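Ethylbenzene dehydrogenase alpha-subunit (Aromatoleum aromaticum, PDB 2IVF) is the large catalytic subunit of a molybdenum enzyme and carries two pterin guanine dinucleotides, a molybdenum atom and an iron-sulfur cluster. Local coordinates at residues 128-136 with 853-864. Sequence-based numbering, arbitrary orientation.
With MGD (2-amino-5,6-dimercapto-7-methyl-3,7,8a,9-tetrahydro-8-oxa-1,3,9,10-tetraaza-anthracen-4-one guanosine dinucleotide), chain M.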
ATOM      1  N   GLN A 128      -0.655  -1.784  -5.838  1.00 23.84           N
ATOM      2  CA  GLN A 128      -1.251  -0.596  -6.460  1.00 23.93           C
ATOM      3  C   GLN A 128      -0.220   0.553  -6.579  1.00 23.36           C
ATOM      4  O   GLN A 128      -0.307   1.384  -7.486  1.00 24.10           O
ATOM      5  CB  GLN A 128      -2.543  -0.165  -5.722  1.00 24.23           C
ATOM      6  CG  GLN A 128      -2.313   0.573  -4.365  1.00 26.15           C
ATOM      7  CD  GLN A 128      -1.917  -0.345  -3.230  1.00 27.21           C
ATOM      8  OE1 GLN A 128      -1.220  -1.351  -3.438  1.00 30.55           O
ATOM      9  NE2 GLN A 128      -2.292   0.019  -2.012  1.00 30.14           N
ATOM     10  N   LYS A 129       0.772   0.581  -5.687  1.00 23.92           N
ATOM     11  CA  LYS A 129       1.762   1.615  -5.737  1.00 23.41           C
ATOM     12  C   LYS A 129       2.644   1.344  -6.952  1.00 23.23           C
ATOM     13  O   LYS A 129       2.876   2.238  -7.748  1.00 23.28           O
ATOM     14  CB  LYS A 129       2.601   1.624  -4.489  1.00 23.41           C
ATOM     15  CG  LYS A 129       1.918   2.245  -3.285  1.00 22.95           C
ATOM     16  CD  LYS A 129       0.991   1.257  -2.557  1.00 22.08           C
ATOM     17  CE  LYS A 129       1.752   0.100  -1.900  1.00 21.00           C
ATOM     18  NZ  LYS A 129       0.814  -0.887  -1.283  1.00 19.51           N
ATOM     19  N   GLY A 130       3.111   0.109  -7.072  1.00 23.94           N
ATOM     20  CA  GLY A 130       3.947  -0.324  -8.212  1.00 23.26           C
ATOM     21  C   GLY A 130       3.263  -0.162  -9.549  1.00 23.97           C
ATOM     22  O   GLY A 130       3.875   0.270 -10.546  1.00 23.73           O
ATOM     23  N   SER A 131       1.982  -0.515  -9.569  1.00 23.26           N
ATOM     24  CA  SER A 131       1.180  -0.504 -10.794  1.00 24.37           C
ATOM     25  C   SER A 131       0.754   0.911 -11.229  1.00 23.38           C
ATOM     26  O   SER A 131       0.118   1.065 -12.290  1.00 23.55           O
ATOM     27  CB  SER A 131      -0.044  -1.393 -10.601  1.00 24.80           C
ATOM     28  OG  SER A 131       0.335  -2.754 -10.461  1.00 26.04           O
ATOM     29  N   ALA A 132       1.088   1.913 -10.421  1.00 23.64           N
ATOM     30  CA  ALA A 132       0.842   3.341 -10.740  1.00 23.38           C
ATOM     31  C   ALA A 132       2.104   4.187 -10.620  1.00 22.86           C
ATOM     32  O   ALA A 132       2.045   5.418 -10.617  1.00 23.37           O
ATOM     33  CB  ALA A 132      -0.200   3.896  -9.788  1.00 22.49           C
ATOM     34  N   PHE A 133       3.260   3.537 -10.602  1.00 23.43           N
ATOM     35  CA  PHE A 133       4.510   4.242 -10.402  1.00 23.30           C
ATOM     36  C   PHE A 133       4.873   5.244 -11.516  1.00 23.49           C
ATOM     37  O   PHE A 133       5.550   6.224 -11.281  1.00 22.66           O
ATOM     38  CB  PHE A 133       5.674   3.252 -10.169  1.00 24.33           C
ATOM     39  CG  PHE A 133       6.844   3.958  -9.608  1.00 23.00           C
ATOM     40  CD1 PHE A 133       6.803   4.339  -8.292  1.00 24.61           C
ATOM     41  CD2 PHE A 133       7.906   4.351 -10.401  1.00 24.16           C
ATOM     42  CE1 PHE A 133       7.847   5.087  -7.736  1.00 24.01           C
ATOM     43  CE2 PHE A 133       8.939   5.102  -9.854  1.00 23.31           C
ATOM     44  CZ  PHE A 133       8.886   5.470  -8.521  1.00 22.62           C
ATOM     45  N   ASN A 134       4.358   5.056 -12.731  1.00 23.14           N
ATOM     46  CA  ASN A 134       4.543   6.053 -13.750  1.00 22.78           C
ATOM     47  C   ASN A 134       4.130   7.447 -13.279  1.00 22.81           C
ATOM     48  O   ASN A 134       4.679   8.449 -13.718  1.00 23.23           O
ATOM     49  CB  ASN A 134       3.720   5.665 -14.990  1.00 23.36           C
ATOM     50  CG  ASN A 134       2.201   5.885 -14.796  1.00 25.37           C
ATOM     51  OD1 ASN A 134       1.448   4.950 -14.482  1.00 27.22           O
ATOM     52  ND2 ASN A 134       1.750   7.104 -15.074  1.00 22.82           N
ATOM     53  N   ASN A 135       3.174   7.520 -12.346  1.00 22.99           N
ATOM     54  CA  ASN A 135       2.711   8.803 -11.832  1.00 23.21           C
ATOM     55  C   ASN A 135       3.717   9.445 -10.936  1.00 23.07           C
ATOM     56  O   ASN A 135       3.814  10.666 -10.910  1.00 22.71           O
ATOM     57  CB  ASN A 135       1.394   8.602 -11.108  1.00 24.06           C
ATOM     58  CG  ASN A 135       0.334   8.108 -12.043  1.00 24.94           C
ATOM     59  OD1 ASN A 135      -0.118   8.858 -12.903  1.00 23.13           O
ATOM     60  ND2 ASN A 135       0.046   6.813 -12.001  1.00 23.96           N
ATOM     61  N   ASN A 136       4.498   8.629 -10.235  1.00 23.02           N
ATOM     62  CA  ASN A 136       5.600   9.163  -9.438  1.00 23.50           C
ATOM     63  C   ASN A 136       6.645   9.847 -10.307  1.00 23.69           C
ATOM     64  O   ASN A 136       7.173  10.912  -9.968  1.00 23.86           O
ATOM     65  CB  ASN A 136       6.278   8.078  -8.626  1.00 23.82           C
ATOM     66  CG  ASN A 136       5.456   7.629  -7.439  1.00 24.40           C
ATOM     67  OD1 ASN A 136       4.414   7.040  -7.622  1.00 26.68           O
ATOM     68  ND2 ASN A 136       5.949   7.876  -6.218  1.00 24.53           N
ATOM     69  N   SER A 853       1.168   3.506   0.384  1.00 23.87           N
ATOM     70  CA  SER A 853       2.511   3.920  -0.020  1.00 24.00           C
ATOM     71  C   SER A 853       3.472   2.871   0.437  1.00 23.38           C
ATOM     72  O   SER A 853       3.175   2.151   1.393  1.00 22.16           O
ATOM     73  CB  SER A 853       2.891   5.272   0.585  1.00 23.95           C
ATOM     74  OG  SER A 853       4.218   5.675   0.229  1.00 24.23           O
ATOM     75  N   ILE A 854       4.624   2.794  -0.240  1.00 24.03           N
ATOM     76  CA  ILE A 854       5.781   2.058   0.282  1.00 24.44           C
ATOM     77  C   ILE A 854       6.609   3.138   1.026  1.00 24.81           C
ATOM     78  O   ILE A 854       7.231   4.046   0.426  1.00 24.90           O
ATOM     79  CB  ILE A 854       6.595   1.317  -0.793  1.00 23.06           C
ATOM     80  CG1 ILE A 854       5.689   0.364  -1.588  1.00 25.83           C
ATOM     81  CG2 ILE A 854       7.723   0.552  -0.184  1.00 25.32           C
ATOM     82  CD1 ILE A 854       5.010  -0.775  -0.734  1.00 22.39           C
ATOM     83  N   HIS A 855       6.576   3.077   2.352  1.00 24.49           N
ATOM     84  CA  HIS A 855       7.127   4.160   3.170  1.00 24.52           C
ATOM     85  C   HIS A 855       6.570   5.502   2.694  1.00 24.35           C
ATOM     86  O   HIS A 855       5.366   5.581   2.484  1.00 24.27           O
ATOM     87  CB  HIS A 855       8.646   4.055   3.177  1.00 25.15           C
ATOM     88  CG  HIS A 855       9.071   2.708   3.581  1.00 24.29           C
ATOM     89  ND1 HIS A 855       8.992   2.281   4.882  1.00 24.80           N
ATOM     90  CD2 HIS A 855       9.398   1.627   2.842  1.00 26.48           C
ATOM     91  CE1 HIS A 855       9.340   1.008   4.934  1.00 27.31           C
ATOM     92  NE2 HIS A 855       9.590   0.583   3.716  1.00 26.36           N
ATOM     93  N   SER A 856       7.402   6.534   2.459  1.00 24.51           N
ATOM     94  CA  SER A 856       6.880   7.834   2.009  1.00 23.59           C
ATOM     95  C   SER A 856       6.974   8.022   0.502  1.00 23.27           C
ATOM     96  O   SER A 856       6.674   9.108  -0.012  1.00 23.12           O
ATOM     97  CB  SER A 856       7.604   8.994   2.705  1.00 22.83           C
ATOM     98  OG  SER A 856       7.599   8.847   4.121  1.00 23.50           O
ATOM     99  N   THR A 857       7.421   6.992  -0.194  1.00 22.25           N
ATOM    100  CA  THR A 857       7.686   7.056  -1.623  1.00 22.83           C
ATOM    101  C   THR A 857       6.496   7.585  -2.408  1.00 22.67           C
ATOM    102  O   THR A 857       6.684   8.367  -3.369  1.00 23.55           O
ATOM    103  CB  THR A 857       8.120   5.669  -2.131  1.00 22.29           C
ATOM    104  OG1 THR A 857       9.383   5.403  -1.522  1.00 27.93           O
ATOM    105  CG2 THR A 857       8.273   5.602  -3.663  1.00 22.62           C
ATOM    106  N   HIS A 858       5.299   7.214  -1.968  1.00 22.68           N
ATOM    107  CA  HIS A 858       4.054   7.560  -2.666  1.00 22.87           C
ATOM    108  C   HIS A 858       3.128   8.448  -1.827  1.00 22.18           C
ATOM    109  O   HIS A 858       1.966   8.773  -2.257  1.00 23.68           O
ATOM    110  CB  HIS A 858       3.293   6.298  -3.036  1.00 21.84           C
ATOM    111  CG  HIS A 858       4.150   5.228  -3.621  1.00 21.00           C
ATOM    112  ND1 HIS A 858       4.827   4.319  -2.851  1.00 25.09           N
ATOM    113  CD2 HIS A 858       4.460   4.941  -4.904  1.00 21.24           C
ATOM    114  CE1 HIS A 858       5.533   3.518  -3.632  1.00 22.14           C
ATOM    115  NE2 HIS A 858       5.289   3.844  -4.890  1.00 21.73           N
ATOM    116  N   LEU A 859       3.601   8.862  -0.657  1.00 23.27           N
ATOM    117  CA  LEU A 859       2.787   9.674   0.234  1.00 23.48           C
ATOM    118  C   LEU A 859       2.637  11.099  -0.242  1.00 24.44           C
ATOM    119  O   LEU A 859       1.760  11.855   0.225  1.00 24.19           O
ATOM    120  CB  LEU A 859       3.312   9.614   1.679  1.00 23.23           C
ATOM    121  CG  LEU A 859       3.054   8.333   2.443  1.00 22.53           C
ATOM    122  CD1 LEU A 859       3.589   8.470   3.923  1.00 24.44           C
ATOM    123  CD2 LEU A 859       1.551   7.883   2.349  1.00 24.97           C
ATOM    124  N   THR A 860       3.503  11.486  -1.158  1.00 23.61           N
ATOM    125  CA  THR A 860       3.402  12.785  -1.783  1.00 24.23           C
ATOM    126  C   THR A 860       3.026  12.651  -3.257  1.00 23.85           C
ATOM    127  O   THR A 860       3.240  13.573  -4.058  1.00 24.79           O
ATOM    128  CB  THR A 860       4.700  13.637  -1.557  1.00 23.65           C
ATOM    129  OG1 THR A 860       5.867  12.869  -1.911  1.00 22.92           O
ATOM    130  CG2 THR A 860       4.754  14.139  -0.117  1.00 21.46           C
ATOM    131  N   ASN A 861       2.411  11.521  -3.621  1.00 24.15           N
ATOM    132  CA  ASN A 861       1.967  11.305  -4.978  1.00 23.83           C
ATOM    133  C   ASN A 861       0.519  11.632  -5.123  1.00 24.09           C
ATOM    134  O   ASN A 861      -0.325  11.029  -4.463  1.00 25.30           O
ATOM    135  CB  ASN A 861       2.182   9.875  -5.440  1.00 23.22           C
ATOM    136  CG  ASN A 861       1.963   9.736  -6.877  1.00 24.88           C
ATOM    137  OD1 ASN A 861       0.966   9.130  -7.326  1.00 24.62           O
ATOM    138  ND2 ASN A 861       2.838  10.348  -7.655  1.00 24.50           N
ATOM    139  N   SER A 862       0.207  12.580  -5.989  1.00 23.35           N
ATOM    140  CA  SER A 862      -1.194  12.950  -6.172  1.00 23.39           C
ATOM    141  C   SER A 862      -2.079  11.762  -6.545  1.00 22.93           C
ATOM    142  O   SER A 862      -3.126  11.553  -5.937  1.00 22.54           O
ATOM    143  CB  SER A 862      -1.328  14.022  -7.231  1.00 23.39           C
ATOM    144  OG  SER A 862      -0.799  15.233  -6.734  1.00 23.74           O
ATOM    145  N   HIS A 863      -1.677  11.044  -7.581  1.00 23.02           N
ATOM    146  CA  HIS A 863      -2.473   9.930  -8.122  1.00 23.13           C
ATOM    147  C   HIS A 863      -2.818   8.888  -7.062  1.00 23.38           C
ATOM    148  O   HIS A 863      -4.002   8.477  -6.920  1.00 24.41           O
ATOM    149  CB  HIS A 863      -1.706   9.305  -9.282  1.00 23.47           C
ATOM    150  CG  HIS A 863      -2.449   8.229  -9.999  1.00 22.40           C
ATOM    151  ND1 HIS A 863      -3.211   8.478 -11.116  1.00 25.19           N
ATOM    152  CD2 HIS A 863      -2.534   6.897  -9.778  1.00 26.55           C
ATOM    153  CE1 HIS A 863      -3.733   7.345 -11.557  1.00 24.67           C
ATOM    154  NE2 HIS A 863      -3.333   6.370 -10.766  1.00 23.89           N
ATOM    155  N   LEU A 864      -1.796   8.460  -6.309  1.00 23.46           N
ATOM    156  CA  LEU A 864      -1.957   7.381  -5.349  1.00 23.03           C
ATOM    157  C   LEU A 864      -2.659   7.885  -4.127  1.00 22.92           C
ATOM    158  O   LEU A 864      -3.351   7.122  -3.435  1.00 23.38           O
ATOM    159  CB  LEU A 864      -0.590   6.737  -5.014  1.00 22.56           C
ATOM    160  CG  LEU A 864      -0.072   5.811  -6.132  1.00 23.67           C
ATOM    161  CD1 LEU A 864       1.418   5.410  -6.012  1.00 21.27           C
ATOM    162  CD2 LEU A 864      -1.009   4.538  -6.148  1.00 22.97           C
TER
HETATM  163  PB  MGD M1986       3.078  -3.740  10.632  1.00 13.50           P
HETATM  164  O1B MGD M1986       2.569  -3.005   9.441  1.00 13.53           O
HETATM  165  O2B MGD M1986       3.721  -2.898  11.673  1.00 16.27           O
HETATM  166  O3B MGD M1986       4.077  -4.924  10.335  1.00 15.54           O
HETATM  167  O3A MGD M1986       4.757  -4.835   7.882  1.00 13.42           O
HETATM  168  PA  MGD M1986       4.284  -5.851   9.017  1.00 14.85           P
HETATM  169  O1A MGD M1986       3.040  -6.449   8.520  1.00 13.45           O
HETATM  170  O2A MGD M1986       5.375  -6.737   9.379  1.00 13.70           O
HETATM  171  O5' MGD M1986       1.873  -4.546  11.327  1.00 15.42           O
HETATM  172  C5' MGD M1986       0.668  -3.845  11.670  1.00 10.50           C
HETATM  173  C4' MGD M1986      -0.194  -4.706  12.589  1.00 12.02           C
HETATM  174  O4' MGD M1986       0.433  -4.843  13.855  1.00 14.93           O
HETATM  175  C3' MGD M1986      -1.386  -3.821  12.872  1.00 12.42           C
HETATM  176  O3' MGD M1986      -2.385  -4.151  11.915  1.00 13.73           O
HETATM  177  C2' MGD M1986      -1.782  -4.234  14.296  1.00 15.07           C
HETATM  178  O2' MGD M1986      -3.062  -4.893  14.273  1.00 17.21           O
HETATM  179  C1' MGD M1986      -0.658  -5.192  14.721  1.00 14.09           C
HETATM  180  N9  MGD M1986      -0.285  -4.908  16.128  1.00 13.82           N
HETATM  181  C8  MGD M1986       0.091  -3.741  16.672  1.00 15.66           C
HETATM  182  N7  MGD M1986       0.392  -3.898  17.967  1.00 15.10           N
HETATM  183  C5  MGD M1986       0.213  -5.217  18.235  1.00 16.12           C
HETATM  184  C6  MGD M1986       0.317  -6.030  19.355  1.00 15.83           C
HETATM  185  O6  MGD M1986       0.628  -5.642  20.488  1.00 15.84           O
HETATM  186  N1  MGD M1986       0.038  -7.390  19.193  1.00 16.39           N
HETATM  187  C2  MGD M1986      -0.367  -7.986  17.989  1.00 15.83           C
HETATM  188  N2  MGD M1986      -0.636  -9.335  17.936  1.00 13.58           N
HETATM  189  N3  MGD M1986      -0.437  -7.186  16.916  1.00 13.40           N
HETATM  190  C4  MGD M1986      -0.184  -5.847  17.035  1.00 14.16           C
HETATM  191  C10 MGD M1986       5.898  -4.071   8.028  1.00 14.53           C
HETATM  192  C11 MGD M1986       6.711  -4.182   6.762  1.00 13.30           C
HETATM  193  O11 MGD M1986       5.925  -3.765   5.722  1.00 13.50           O
HETATM  194  C12 MGD M1986       8.057  -3.444   6.796  1.00 15.42           C
HETATM  195  S12 MGD M1986       9.009  -3.315   8.269  1.00 15.44           S
HETATM  196  C13 MGD M1986       8.542  -2.872   5.646  1.00 14.58           C
HETATM  197  S13 MGD M1986      10.072  -2.065   5.681  1.00 14.84           S
HETATM  198  C14 MGD M1986       7.754  -2.919   4.382  1.00 16.59           C
HETATM  199  N15 MGD M1986       7.076  -1.597   4.256  1.00 14.50           N
HETATM  200  C16 MGD M1986       5.850  -1.465   3.576  1.00 14.22           C
HETATM  201  C17 MGD M1986       5.269  -0.251   3.312  1.00 13.16           C
HETATM  202  O17 MGD M1986       5.796   0.823   3.689  1.00 15.69           O
HETATM  203  N18 MGD M1986       4.037  -0.244   2.628  1.00 14.02           N
HETATM  204  C19 MGD M1986       3.419  -1.380   2.204  1.00 12.14           C
HETATM  205  N19 MGD M1986       2.239  -1.258   1.563  1.00 14.20           N
HETATM  206  N20 MGD M1986       4.000  -2.548   2.513  1.00 13.91           N
HETATM  207  C21 MGD M1986       5.185  -2.606   3.143  1.00 12.01           C
HETATM  208  N22 MGD M1986       5.768  -3.835   3.437  1.00 14.92           N
HETATM  209  C23 MGD M1986       6.672  -4.025   4.533  1.00 14.40           C
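Segment 128-136 runs along 853-864, which folds through a type II' and then a type I turn, CA atoms 6.2 Å apart at Lys-129 and Ser-853 and 6.1 Å at Asn-136 and Asn-861. Lys-129 CB sits over one face of the His-858 ring, a CH-pi contact 3.6 Å from the centroid, while Thr-857 CG2 lies against the opposite face. With both faces covered, the bond from Ile-854 N to ND1 (175°) limits the ring's rotation. Phe-133 meets this ring rim to rim, planes at 82°. Bent at chi2 and chi3, the lysine chain passes Ile-854 CD1 with CE and ends with NZ 3.2 Å from MGD N19; Gln-128 OE1 and Arg-851 O hold the amine. The Asn-135 amide stacks on the His-863 ring, planes 8° apart, its ND2 gripped by Ala-132 O and by Asn-40 of the beta-subunit. The Asn-136 and Asn-861 amides also stack; Asn-861 OD1 N-caps the helix through Leu-864 N (3.0 Å), and its ND2 bonds Glu-141 and, weakly, Asn-135 O (3.4 Å). Ser-853 O accepts from MGD N18 and His-855 N donates to O17, while Gly-130 and Ile-854 touch the iron-sulfur cluster: the contact lies between cluster and pterin of a molybdopterin oxidoreductase.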